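Local atomic coordinates of uncharacterized protein (Shewanella loihica PV-4, PDB entry 2Q3L), a protein that is of unknown function but has a SpoIIAA-like fold of the STAS/SEC14 type and may bind a small ligand or associate with membranes. Residues 56-61 with 88-93; 25-30 with 60-65; 7-12 with 33-38; 47-52 with 82-87. One frame throughout, in Å; residues are numbered along the deposited sequence.

Contact 1: residues 56-61 with 88-93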
loop_
_atom_site.group_PDB
_atom_site.type_symbol
_atom_site.label_atom_id
_atom_site.label_comp_id
_atom_site.label_asym_id
_atom_site.label_seq_id
_atom_site.Cartn_x
_atom_site.Cartn_y
_atom_site.Cartn_z
ATOM N N ALA A 56 -21.542 -13.985 5.031
ATOM C CA ALA A 56 -20.067 -14.013 5.108
ATOM C C ALA A 56 -19.481 -13.880 6.518
ATOM O O ALA A 56 -20.130 -13.358 7.443
ATOM C CB ALA A 56 -19.491 -12.887 4.238
ATOM N N LEU A 57 -18.267 -14.392 6.659
ATOM C CA LEU A 57 -17.448 -14.247 7.853
ATOM C C LEU A 57 -16.189 -13.499 7.452
ATOM O O LEU A 57 -15.556 -13.851 6.449
ATOM C CB LEU A 57 -17.070 -15.617 8.434
ATOM C CG LEU A 57 -16.178 -15.683 9.705
ATOM C CD1 LEU A 57 -16.462 -16.856 10.544
ATOM C CD2 LEU A 57 -14.722 -15.707 9.345
ATOM N N ILE A 58 -15.804 -12.490 8.235
ATOM C CA ILE A 58 -14.575 -11.711 7.964
ATOM C C ILE A 58 -13.786 -11.707 9.259
ATOM O O ILE A 58 -14.256 -11.166 10.264
ATOM C CB ILE A 58 -14.857 -10.254 7.526
ATOM C CG1 ILE A 58 -15.907 -10.218 6.409
ATOM C CG2 ILE A 58 -13.560 -9.539 7.095
ATOM C CD1 ILE A 58 -16.281 -8.855 5.989
ATOM N N ASP A 59 -12.642 -12.396 9.236
ATOM C CA ASP A 59 -11.732 -12.492 10.376
ATOM C C ASP A 59 -10.740 -11.321 10.215
ATOM O O ASP A 59 -9.969 -11.237 9.241
ATOM C CB ASP A 59 -11.067 -13.887 10.405
ATOM C CG ASP A 59 -9.996 -14.038 11.511
ATOM O OD1 ASP A 59 -9.512 -13.033 12.058
ATOM O OD2 ASP A 59 -9.592 -15.183 11.799
ATOM N N ILE A 60 -10.855 -10.377 11.141
ATOM C CA ILE A 60 -9.969 -9.238 11.211
ATOM C C ILE A 60 -9.057 -9.311 12.441
ATOM O O ILE A 60 -8.476 -8.296 12.821
ATOM C CB ILE A 60 -10.760 -7.884 11.200
ATOM C CG1 ILE A 60 -11.652 -7.717 12.445
ATOM C CG2 ILE A 60 -11.606 -7.789 9.925
ATOM C CD1 ILE A 60 -12.366 -6.347 12.485
ATOM N N THR A 61 -8.894 -10.502 13.024
ATOM C CA THR A 61 -8.056 -10.664 14.212
ATOM C C THR A 61 -6.576 -10.258 13.990
ATOM O O THR A 61 -5.893 -9.833 14.934
ATOM C CB THR A 61 -8.066 -12.123 14.773
ATOM O OG1 THR A 61 -7.567 -13.052 13.781
ATOM C CG2 THR A 61 -9.461 -12.538 15.222
ATOM N N VAL A 88 -23.362 -10.547 7.848
ATOM C CA VAL A 88 -21.917 -10.563 7.916
ATOM C C VAL A 88 -21.440 -10.631 9.388
ATOM O O VAL A 88 -21.715 -9.753 10.214
ATOM C CB VAL A 88 -21.297 -9.351 7.194
ATOM C CG1 VAL A 88 -19.785 -9.517 7.092
ATOM C CG2 VAL A 88 -21.898 -9.232 5.803
ATOM N N ALA A 89 -20.709 -11.688 9.690
ATOM C CA ALA A 89 -20.114 -11.894 11.010
ATOM C C ALA A 89 -18.691 -11.367 10.999
ATOM O O ALA A 89 -17.916 -11.794 10.188
ATOM C CB ALA A 89 -20.072 -13.368 11.338
ATOM N N ILE A 90 -18.358 -10.465 11.923
ATOM C CA ILE A 90 -17.007 -9.990 12.063
ATOM C C ILE A 90 -16.341 -10.656 13.256
ATOM O O ILE A 90 -16.852 -10.608 14.333
ATOM C CB ILE A 90 -16.968 -8.484 12.292
ATOM C CG1 ILE A 90 -17.743 -7.755 11.173
ATOM C CG2 ILE A 90 -15.539 -7.997 12.369
ATOM C CD1 ILE A 90 -17.242 -8.011 9.811
ATOM N N ILE A 91 -15.182 -11.251 13.044
ATOM C CA ILE A 91 -14.430 -11.910 14.095
ATOM C C ILE A 91 -13.204 -11.084 14.405
ATOM O O ILE A 91 -12.352 -10.895 13.552
ATOM C CB ILE A 91 -14.036 -13.329 13.684
ATOM C CG1 ILE A 91 -15.315 -14.126 13.486
ATOM C CG2 ILE A 91 -13.168 -14.007 14.765
ATOM C CD1 ILE A 91 -15.102 -15.573 13.273
ATOM N N GLY A 92 -13.136 -10.562 15.621
ATOM C CA GLY A 92 -11.983 -9.771 16.026
ATOM C C GLY A 92 -11.817 -9.788 17.528
ATOM O O GLY A 92 -12.253 -10.715 18.194
ATOM N N GLN A 93 -11.173 -8.772 18.065
ATOM C CA GLN A 93 -10.965 -8.698 19.485
ATOM C C GLN A 93 -11.164 -7.289 19.936
ATOM O O GLN A 93 -10.707 -6.356 19.275
ATOM C CB GLN A 93 -9.523 -9.121 19.817
#
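V88 meets A56 and I58 where two parallel strands lie side by side. Its CG1 packs 3.7 Å from I58 CD1. A89 brackets L57 with its backbone. Its N binds A56 O at 2.9 Å, and its O receives I58 N at 3.0 Å, nearly in line with the carbonyl. I90 returns to the face of V88 and I58. Its CG2 touches I60 CD1 at 3.6 Å, and its CD1 lies beside I58. I91 repeats the bracket round D59, with N to I58 O and O from I60 N. Its CG1 sits beside the backbone N (chi1 -63°) and carries CD1 to L57 CD1. That pair is tight, at 3.3 Å, on the face packed by helix 118-125. After I91 the strand ends, and G92 CA rests 3.8 Å from T61 CG2. D59 OD1 accepts both T61 N, at 2.8 Å, and T61 OG1. This Asx turn fixes the corner of the chain at T61. With an alanine at D59, T61 N and OG1 would probably lose this shared acceptor and the corner would be freer to shift. Backbone bonds thus set the register, and apolar side chains on both faces seal these neighbouring strands of a beta-alpha-beta unit.

Contact 2: residues 25-30 with 60-65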
loop_
_atom_site.group_PDB
_atom_site.type_symbol
_atom_site.label_atom_id
_atom_site.label_comp_id
_atom_site.label_asym_id
_atom_site.label_seq_id
_atom_site.Cartn_x
_atom_site.Cartn_y
_atom_site.Cartn_z
ATOM N N LYS A 25 -10.265 -13.491 5.435
ATOM C CA LYS A 25 -9.339 -13.295 6.520
ATOM C C LYS A 25 -8.385 -12.226 6.034
ATOM O O LYS A 25 -7.616 -12.448 5.094
ATOM C CB LYS A 25 -8.583 -14.556 6.940
ATOM C CG LYS A 25 -7.694 -14.236 8.136
ATOM C CD LYS A 25 -6.830 -15.344 8.600
ATOM C CE LYS A 25 -6.143 -14.870 9.906
ATOM N NZ LYS A 25 -5.263 -15.872 10.431
ATOM N N ALA A 26 -8.453 -11.075 6.694
ATOM C CA ALA A 26 -7.678 -9.900 6.358
ATOM C C ALA A 26 -6.496 -9.785 7.332
ATOM O O ALA A 26 -6.677 -9.749 8.557
ATOM C CB ALA A 26 -8.552 -8.703 6.446
ATOM N N VAL A 27 -5.289 -9.724 6.769
ATOM C CA VAL A 27 -4.067 -9.723 7.567
ATOM C C VAL A 27 -3.125 -8.570 7.249
ATOM O O VAL A 27 -2.849 -8.277 6.103
ATOM C CB VAL A 27 -3.288 -11.026 7.312
ATOM C CG1 VAL A 27 -2.002 -11.043 8.116
ATOM C CG2 VAL A 27 -4.168 -12.237 7.637
ATOM N N GLY A 28 -2.617 -7.933 8.289
ATOM C CA GLY A 28 -1.628 -6.866 8.137
ATOM C C GLY A 28 -2.217 -5.587 7.609
ATOM O O GLY A 28 -3.347 -5.267 7.920
ATOM N N LYS A 29 -1.428 -4.869 6.803
ATOM C CA LYS A 29 -1.815 -3.586 6.221
ATOM C C LYS A 29 -2.160 -3.843 4.755
ATOM O O LYS A 29 -1.297 -4.097 3.938
ATOM C CB LYS A 29 -0.650 -2.599 6.386
ATOM C CG LYS A 29 -0.906 -1.187 5.834
ATOM C CD LYS A 29 -1.998 -0.434 6.541
ATOM C CE LYS A 29 -1.802 1.074 6.366
ATOM N NZ LYS A 29 -2.993 1.852 6.738
ATOM N N LEU A 30 -3.454 -3.775 4.445
ATOM C CA LEU A 30 -3.979 -4.121 3.129
ATOM C C LEU A 30 -3.653 -3.040 2.116
ATOM O O LEU A 30 -3.684 -1.843 2.447
ATOM C CB LEU A 30 -5.502 -4.324 3.192
ATOM C CG LEU A 30 -5.984 -5.315 4.259
ATOM C CD1 LEU A 30 -7.513 -5.536 4.074
ATOM C CD2 LEU A 30 -5.302 -6.639 4.174
ATOM N N ILE A 60 -10.855 -10.377 11.141
ATOM C CA ILE A 60 -9.969 -9.238 11.211
ATOM C C ILE A 60 -9.057 -9.311 12.441
ATOM O O ILE A 60 -8.476 -8.296 12.821
ATOM C CB ILE A 60 -10.760 -7.884 11.200
ATOM C CG1 ILE A 60 -11.652 -7.717 12.445
ATOM C CG2 ILE A 60 -11.606 -7.789 9.925
ATOM C CD1 ILE A 60 -12.366 -6.347 12.485
ATOM N N THR A 61 -8.894 -10.502 13.024
ATOM C CA THR A 61 -8.056 -10.664 14.212
ATOM C C THR A 61 -6.576 -10.258 13.990
ATOM O O THR A 61 -5.893 -9.833 14.934
ATOM C CB THR A 61 -8.066 -12.123 14.773
ATOM O OG1 THR A 61 -7.567 -13.052 13.781
ATOM C CG2 THR A 61 -9.461 -12.538 15.222
ATOM N N GLU A 62 -6.081 -10.405 12.763
ATOM C CA GLU A 62 -4.683 -10.087 12.451
ATOM C C GLU A 62 -4.573 -8.907 11.470
ATOM O O GLU A 62 -3.540 -8.709 10.839
ATOM C CB GLU A 62 -3.997 -11.334 11.896
ATOM C CG GLU A 62 -3.865 -12.479 12.883
ATOM C CD GLU A 62 -3.438 -13.764 12.186
ATOM O OE1 GLU A 62 -2.887 -13.684 11.070
ATOM O OE2 GLU A 62 -3.663 -14.865 12.743
ATOM N N LEU A 63 -5.652 -8.127 11.368
ATOM C CA LEU A 63 -5.702 -6.944 10.536
ATOM C C LEU A 63 -5.108 -5.744 11.231
ATOM O O LEU A 63 -5.540 -5.406 12.311
ATOM C CB LEU A 63 -7.154 -6.613 10.200
ATOM C CG LEU A 63 -7.385 -5.409 9.269
ATOM C CD1 LEU A 63 -6.649 -5.569 7.944
ATOM C CD2 LEU A 63 -8.831 -5.178 9.046
ATOM N N ASP A 64 -4.142 -5.082 10.602
ATOM C CA ASP A 64 -3.565 -3.852 11.122
ATOM C C ASP A 64 -4.353 -2.668 10.538
ATOM O O ASP A 64 -4.738 -1.784 11.254
ATOM C CB ASP A 64 -2.073 -3.753 10.781
ATOM C CG ASP A 64 -1.216 -4.885 11.427
ATOM O OD1 ASP A 64 -1.584 -5.428 12.506
ATOM O OD2 ASP A 64 -0.128 -5.199 10.870
ATOM N N GLY A 65 -4.634 -2.661 9.244
ATOM C CA GLY A 65 -5.375 -1.542 8.645
ATOM C C GLY A 65 -5.423 -1.604 7.133
ATOM O O GLY A 65 -5.039 -2.589 6.531
HETATM O O HOH W 1 -7.387 -11.466 10.379
#
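G28 O is gripped by two backbone donors, D64 N at 2.8 Å and G65 N at 3.2 Å. Both come from the same face of its carbonyl, well above the plane. The double grip marks a beta bulge, where the pairing slips by one residue between G28 and K29. The bonding goes on with L30 N to G65 O. G28 N makes a very straight bond to E62 O, one residue before L63, 2.8 Å long (177° at the hydrogen). The positive phi of G28 suits a glycine. With CG anti to the backbone N (chi1 -178°), L63 brings CD1 to 4.0 Å from A26 CB and 3.8 Å from L30 CG, the L63 and L30 side chains crossing at about a right angle. Residues I60 to L63 form a type I turn. A water there accepts E62 N at 2.9 Å and sits close to A26 O. At the K25 end of the contact the extended K25 side chain forms a salt bridge, NZ to E62 OE2 at 3.0 Å, as a weak bond. L63 also borders a bound methylpentanediol, which may mark a pocket. V27 packs on M2 and K29 on E33 of the second subunit. Strand 19-30 runs between strands 7-16 and 54-66 in the sheet, and helix 32-45 makes the crossover to strand 54-66.

Contact 3: residues 7-12 with 33-38; sequences HGIAIG and EDYEQM
H7 turns its imidazole edge to the D34 carboxylate, with the two planes 40° apart. ND1 donates to OD2 of D34 at 2.6 Å. The oxygen lies in the ring plane and accepts the bond with its syn lone pair. H7 CG stands between the backbone N and the carbonyl carbon (chi1 60°), which brings the ring round to the start of the helix. D34 OD2 is also bound by T31 N, so two donors hold the carboxylate. At the far side of the ring, H7 NE2 bonds N5 OD1 of the second subunit. I9 points at the helix. Its CD1 stands over the centre of the Y35 ring, 3.8 Å from the ring centroid and 10° off the normal, a CH-pi contact. In the alpha/beta fold of SpoIIAA-like proteins, this is helix 32-45 packed on the outermost strand of the chain's own sheet. The two short axes run nearly parallel, 7.7 Å apart at closest. M38, present as selenomethionine, bends back so that its CE lies 3.9 Å from I9 CD1. Its CG meets I11 CG2 at 4.0 Å, and these two side chains cross at about a right angle. A water accepts a bond from I9 N at 3.2 Å and lies close to D34 O. Beyond I9, Y35 packs on helix 68-81, and its OH bonds a methylpentanediol, probably from the crystallisation liquor.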
loop_
_atom_site.group_PDB
_atom_site.type_symbol
_atom_site.label_atom_id
_atom_site.label_comp_id
_atom_site.label_asym_id
_atom_site.label_seq_id
_atom_site.Cartn_x
_atom_site.Cartn_y
_atom_site.Cartn_z
ATOM N N HIS A 7 1.050 -9.257 4.729
ATOM C CA HIS A 7 -0.318 -8.750 4.559
ATOM C C HIS A 7 -1.037 -9.497 3.474
ATOM O O HIS A 7 -0.416 -10.187 2.676
ATOM C CB HIS A 7 -0.291 -7.248 4.238
ATOM C CG HIS A 7 0.448 -6.933 2.979
ATOM N ND1 HIS A 7 -0.193 -6.721 1.766
ATOM C CD2 HIS A 7 1.772 -6.833 2.732
ATOM C CE1 HIS A 7 0.716 -6.479 0.837
ATOM N NE2 HIS A 7 1.917 -6.557 1.392
ATOM N N GLY A 8 -2.350 -9.383 3.474
ATOM C CA GLY A 8 -3.175 -9.955 2.430
ATOM C C GLY A 8 -4.597 -10.239 2.839
ATOM O O GLY A 8 -4.973 -10.098 3.996
ATOM N N ILE A 9 -5.379 -10.666 1.862
ATOM C CA ILE A 9 -6.741 -11.119 2.103
ATOM C C ILE A 9 -6.828 -12.518 1.566
ATOM O O ILE A 9 -6.459 -12.757 0.427
ATOM C CB ILE A 9 -7.795 -10.264 1.398
ATOM C CG1 ILE A 9 -7.530 -8.781 1.655
ATOM C CG2 ILE A 9 -9.169 -10.648 1.843
ATOM C CD1 ILE A 9 -8.434 -7.830 0.879
ATOM N N ALA A 10 -7.246 -13.454 2.425
ATOM C CA ALA A 10 -7.542 -14.819 2.023
ATOM C C ALA A 10 -9.056 -14.830 1.840
ATOM O O ALA A 10 -9.761 -14.311 2.693
ATOM C CB ALA A 10 -7.167 -15.829 3.135
ATOM N N ILE A 11 -9.528 -15.392 0.733
ATOM C CA ILE A 11 -10.955 -15.556 0.463
ATOM C C ILE A 11 -11.238 -17.021 0.120
ATOM O O ILE A 11 -10.485 -17.654 -0.625
ATOM C CB ILE A 11 -11.481 -14.612 -0.648
ATOM C CG1 ILE A 11 -12.987 -14.764 -0.825
ATOM C CG2 ILE A 11 -10.787 -14.818 -1.986
ATOM C CD1 ILE A 11 -13.585 -13.689 -1.663
ATOM N N GLY A 12 -12.294 -17.580 0.691
ATOM C CA GLY A 12 -12.671 -18.931 0.359
ATOM C C GLY A 12 -14.133 -19.169 0.663
ATOM O O GLY A 12 -14.771 -18.329 1.261
ATOM N N GLU A 33 -3.281 -3.705 -4.286
ATOM C CA GLU A 33 -2.885 -4.927 -4.955
ATOM C C GLU A 33 -3.574 -6.114 -4.281
ATOM O O GLU A 33 -3.961 -7.030 -4.965
ATOM C CB GLU A 33 -1.375 -5.100 -4.968
ATOM C CG GLU A 33 -0.621 -4.045 -5.828
ATOM C CD GLU A 33 -0.715 -2.541 -5.338
ATOM O OE1 GLU A 33 -0.796 -2.271 -4.101
ATOM O OE2 GLU A 33 -0.681 -1.619 -6.211
ATOM N N ASP A 34 -3.778 -6.065 -2.965
ATOM C CA ASP A 34 -4.497 -7.140 -2.251
ATOM C C ASP A 34 -5.952 -7.191 -2.683
ATOM O O ASP A 34 -6.468 -8.295 -2.865
ATOM C CB ASP A 34 -4.392 -7.003 -0.712
ATOM C CG ASP A 34 -2.958 -7.100 -0.205
ATOM O OD1 ASP A 34 -2.097 -7.640 -0.939
ATOM O OD2 ASP A 34 -2.691 -6.602 0.902
ATOM N N TYR A 35 -6.617 -6.022 -2.797
ATOM C CA TYR A 35 -8.003 -5.961 -3.274
ATOM C C TYR A 35 -8.100 -6.408 -4.724
ATOM O O TYR A 35 -9.065 -7.050 -5.111
ATOM C CB TYR A 35 -8.639 -4.576 -3.043
ATOM C CG TYR A 35 -9.121 -4.441 -1.626
ATOM C CD1 TYR A 35 -8.247 -4.060 -0.597
ATOM C CD2 TYR A 35 -10.412 -4.808 -1.286
ATOM C CE1 TYR A 35 -8.680 -4.013 0.775
ATOM C CE2 TYR A 35 -10.865 -4.739 0.060
ATOM C CZ TYR A 35 -9.980 -4.345 1.075
ATOM O OH TYR A 35 -10.416 -4.282 2.369
ATOM N N GLU A 36 -7.121 -6.044 -5.530
ATOM C CA GLU A 36 -7.061 -6.527 -6.879
ATOM C C GLU A 36 -6.942 -8.039 -6.992
ATOM O O GLU A 36 -7.567 -8.598 -7.847
ATOM C CB GLU A 36 -5.873 -5.904 -7.633
ATOM C CG GLU A 36 -6.133 -4.540 -8.109
ATOM C CD GLU A 36 -5.026 -4.064 -9.023
ATOM O OE1 GLU A 36 -3.844 -4.362 -8.720
ATOM O OE2 GLU A 36 -5.348 -3.392 -10.038
ATOM N N GLN A 37 -6.096 -8.679 -6.183
ATOM C CA GLN A 37 -5.956 -10.134 -6.201
ATOM C C GLN A 37 -7.238 -10.860 -5.792
ATOM O O GLN A 37 -7.566 -11.931 -6.292
ATOM C CB GLN A 37 -4.888 -10.612 -5.225
ATOM C CG GLN A 37 -3.443 -10.375 -5.610
ATOM C CD GLN A 37 -2.466 -10.813 -4.479
ATOM O OE1 GLN A 37 -2.710 -11.796 -3.743
ATOM N NE2 GLN A 37 -1.372 -10.060 -4.336
HETATM N N MSE A 38 -7.961 -10.265 -4.877
HETATM C CA MSE A 38 -9.163 -10.886 -4.305
HETATM C C MSE A 38 -10.457 -10.669 -5.107
HETATM O O MSE A 38 -11.442 -11.411 -4.943
HETATM C CB MSE A 38 -9.293 -10.333 -2.855
HETATM C CG MSE A 38 -10.483 -10.836 -2.037
HETATM SE SE MSE A 38 -12.034 -9.667 -2.315
HETATM C CE MSE A 38 -11.837 -8.371 -0.885
HETATM O O HOH W 2 -4.912 -10.575 -1.339
#

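Contact 4: residues 47-52 with 82-87; sequences AGIKTP and GKEFKR
Two helix-to-strand connections meet here, the loop after helix 32-45 and the turn that leads from helix 68-81 into strand 85-91. I49 and E84 slide past each other in opposite directions. I49 CG2 lies 3.7 Å from E84 CG, and I49 O comes within 3.2 Å of the same carbon. E84 bends at chi2 (70°), which turns its carboxylate alongside the backbone of K50. OE2 lies 3.8 Å from K50 C. No hydrogen bond joins the two segments. P52 CA makes a CH...O contact to E84 O at 3.5 Å, and P52 CB packs on K83 O at the same distance. Farther on, the aliphatic part of K86 lies along the P52 carbonyl, with CD 3.5 Å from P52 O. Within the turn F85 N bonds G82 O. With a glycine at E84, I49 CG2 would probably lose the methylenes it rests on, and the K50 backbone would lose its neighbour. Next to the contact the backbones of E84 and K86 pair with I54, where strand 54-66 begins. T51 OG1 is taken up by E53 OE2. The contact lies at the surface. Such a meeting of two connections belongs to a sheet of parallel strands, whose beta-alpha-beta crossovers enter neighbouring strands at the same end.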
loop_
_atom_site.group_PDB
_atom_site.type_symbol
_atom_site.label_atom_id
_atom_site.label_comp_id
_atom_site.label_asym_id
_atom_site.label_seq_id
_atom_site.Cartn_x
_atom_site.Cartn_y
_atom_site.Cartn_z
ATOM N N ALA A 47 -21.453 -14.490 -8.684
ATOM C CA ALA A 47 -22.039 -14.506 -10.017
ATOM C C ALA A 47 -23.481 -15.024 -9.953
ATOM O O ALA A 47 -23.743 -16.067 -9.346
ATOM C CB ALA A 47 -21.214 -15.393 -10.954
ATOM N N GLY A 48 -24.385 -14.266 -10.569
ATOM C CA GLY A 48 -25.803 -14.581 -10.608
ATOM C C GLY A 48 -26.661 -14.138 -9.433
ATOM O O GLY A 48 -27.873 -14.282 -9.496
ATOM N N ILE A 49 -26.045 -13.628 -8.358
ATOM C CA ILE A 49 -26.770 -13.258 -7.142
ATOM C C ILE A 49 -27.225 -11.784 -7.197
ATOM O O ILE A 49 -26.433 -10.879 -7.300
ATOM C CB ILE A 49 -25.934 -13.585 -5.897
ATOM C CG1 ILE A 49 -25.717 -15.097 -5.831
ATOM C CG2 ILE A 49 -26.669 -13.142 -4.588
ATOM C CD1 ILE A 49 -24.666 -15.497 -4.821
ATOM N N LYS A 50 -28.528 -11.561 -7.152
ATOM C CA LYS A 50 -29.086 -10.210 -7.235
ATOM C C LYS A 50 -30.053 -9.971 -6.070
ATOM O O LYS A 50 -30.845 -9.022 -6.092
ATOM C CB LYS A 50 -29.827 -10.032 -8.580
ATOM C CG LYS A 50 -29.014 -10.352 -9.814
ATOM C CD LYS A 50 -29.899 -10.274 -11.072
ATOM C CE LYS A 50 -29.194 -10.799 -12.333
ATOM N NZ LYS A 50 -29.048 -12.279 -12.309
ATOM N N THR A 51 -30.028 -10.863 -5.080
ATOM C CA THR A 51 -30.912 -10.747 -3.923
ATOM C C THR A 51 -30.073 -10.969 -2.676
ATOM O O THR A 51 -28.951 -11.483 -2.775
ATOM C CB THR A 51 -32.063 -11.755 -3.972
ATOM O OG1 THR A 51 -31.545 -13.051 -4.231
ATOM C CG2 THR A 51 -33.100 -11.409 -5.096
ATOM N N PRO A 52 -30.574 -10.519 -1.517
ATOM C CA PRO A 52 -29.764 -10.657 -0.275
ATOM C C PRO A 52 -29.708 -12.095 0.225
ATOM O O PRO A 52 -30.468 -12.486 1.082
ATOM C CB PRO A 52 -30.427 -9.691 0.721
ATOM C CG PRO A 52 -31.622 -9.127 0.056
ATOM C CD PRO A 52 -31.851 -9.817 -1.293
ATOM N N GLY A 82 -22.576 -5.199 -1.732
ATOM C CA GLY A 82 -23.042 -5.299 -0.372
ATOM C C GLY A 82 -24.479 -5.671 -0.189
ATOM O O GLY A 82 -24.838 -6.352 0.782
ATOM N N LYS A 83 -25.326 -5.210 -1.108
ATOM C CA LYS A 83 -26.776 -5.450 -1.005
ATOM C C LYS A 83 -27.076 -6.971 -1.114
ATOM O O LYS A 83 -28.123 -7.425 -0.677
ATOM C CB LYS A 83 -27.508 -4.603 -2.091
ATOM C CG LYS A 83 -29.048 -4.540 -2.036
ATOM C CD LYS A 83 -29.569 -3.909 -0.737
ATOM C CE LYS A 83 -31.136 -3.867 -0.615
ATOM N NZ LYS A 83 -31.803 -3.023 -1.676
ATOM N N GLU A 84 -26.143 -7.732 -1.707
ATOM C CA GLU A 84 -26.295 -9.169 -1.880
ATOM C C GLU A 84 -25.997 -9.973 -0.638
ATOM O O GLU A 84 -26.270 -11.156 -0.607
ATOM C CB GLU A 84 -25.475 -9.685 -3.086
ATOM C CG GLU A 84 -26.181 -9.451 -4.398
ATOM C CD GLU A 84 -26.265 -8.001 -4.825
ATOM O OE1 GLU A 84 -25.179 -7.415 -5.054
ATOM O OE2 GLU A 84 -27.413 -7.470 -4.975
ATOM N N PHE A 85 -25.441 -9.321 0.384
ATOM C CA PHE A 85 -25.154 -9.957 1.692
ATOM C C PHE A 85 -26.258 -9.656 2.692
ATOM O O PHE A 85 -26.536 -8.463 2.947
ATOM C CB PHE A 85 -23.853 -9.401 2.263
ATOM C CG PHE A 85 -22.662 -9.788 1.473
ATOM C CD1 PHE A 85 -22.401 -9.193 0.285
ATOM C CD2 PHE A 85 -21.812 -10.783 1.912
ATOM C CE1 PHE A 85 -21.316 -9.582 -0.480
ATOM C CE2 PHE A 85 -20.721 -11.150 1.156
ATOM C CZ PHE A 85 -20.501 -10.558 -0.041
ATOM N N LYS A 86 -26.888 -10.709 3.251
ATOM C CA LYS A 86 -27.902 -10.529 4.302
ATOM C C LYS A 86 -27.290 -10.479 5.680
ATOM O O LYS A 86 -27.800 -9.778 6.536
ATOM C CB LYS A 86 -28.993 -11.603 4.294
ATOM C CG LYS A 86 -28.557 -13.017 4.365
ATOM C CD LYS A 86 -29.816 -13.897 4.253
ATOM C CE LYS A 86 -29.459 -15.336 4.085
ATOM N NZ LYS A 86 -30.714 -16.153 4.020
ATOM N N ARG A 87 -26.234 -11.266 5.919
ATOM C CA ARG A 87 -25.543 -11.242 7.209
ATOM C C ARG A 87 -24.065 -11.319 7.029
ATOM O O ARG A 87 -23.582 -12.066 6.198
ATOM C CB ARG A 87 -25.969 -12.389 8.150
ATOM C CG ARG A 87 -27.423 -12.378 8.551
ATOM C CD ARG A 87 -27.705 -13.444 9.653
ATOM N NE ARG A 87 -27.706 -14.790 9.074
ATOM C CZ ARG A 87 -28.749 -15.327 8.430
ATOM N NH1 ARG A 87 -29.868 -14.641 8.291
ATOM N NH2 ARG A 87 -28.681 -16.558 7.917
#

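How the contacts relate
From the N terminus, contact 3 closes first, bringing helix 32-45 back over strand 7-16 after the hairpin with strand 19-30. Contact 2 opens inside that loop, at 25-30, and closes beyond it at 60-65, so the two cross. They also touch through backbone pairing of V27 with G8. Contact 4 opens at 47-52 inside the loop of contact 2 and closes at 82-87, crossing it. Contact 1 begins on the stretch where contact 2 ends, sharing I60 and T61, and closes at 88-93. It crosses contact 4, and the two meet at A56 and R87. Together they tie four neighbouring strands into one sheet and lay helix 32-45 against it.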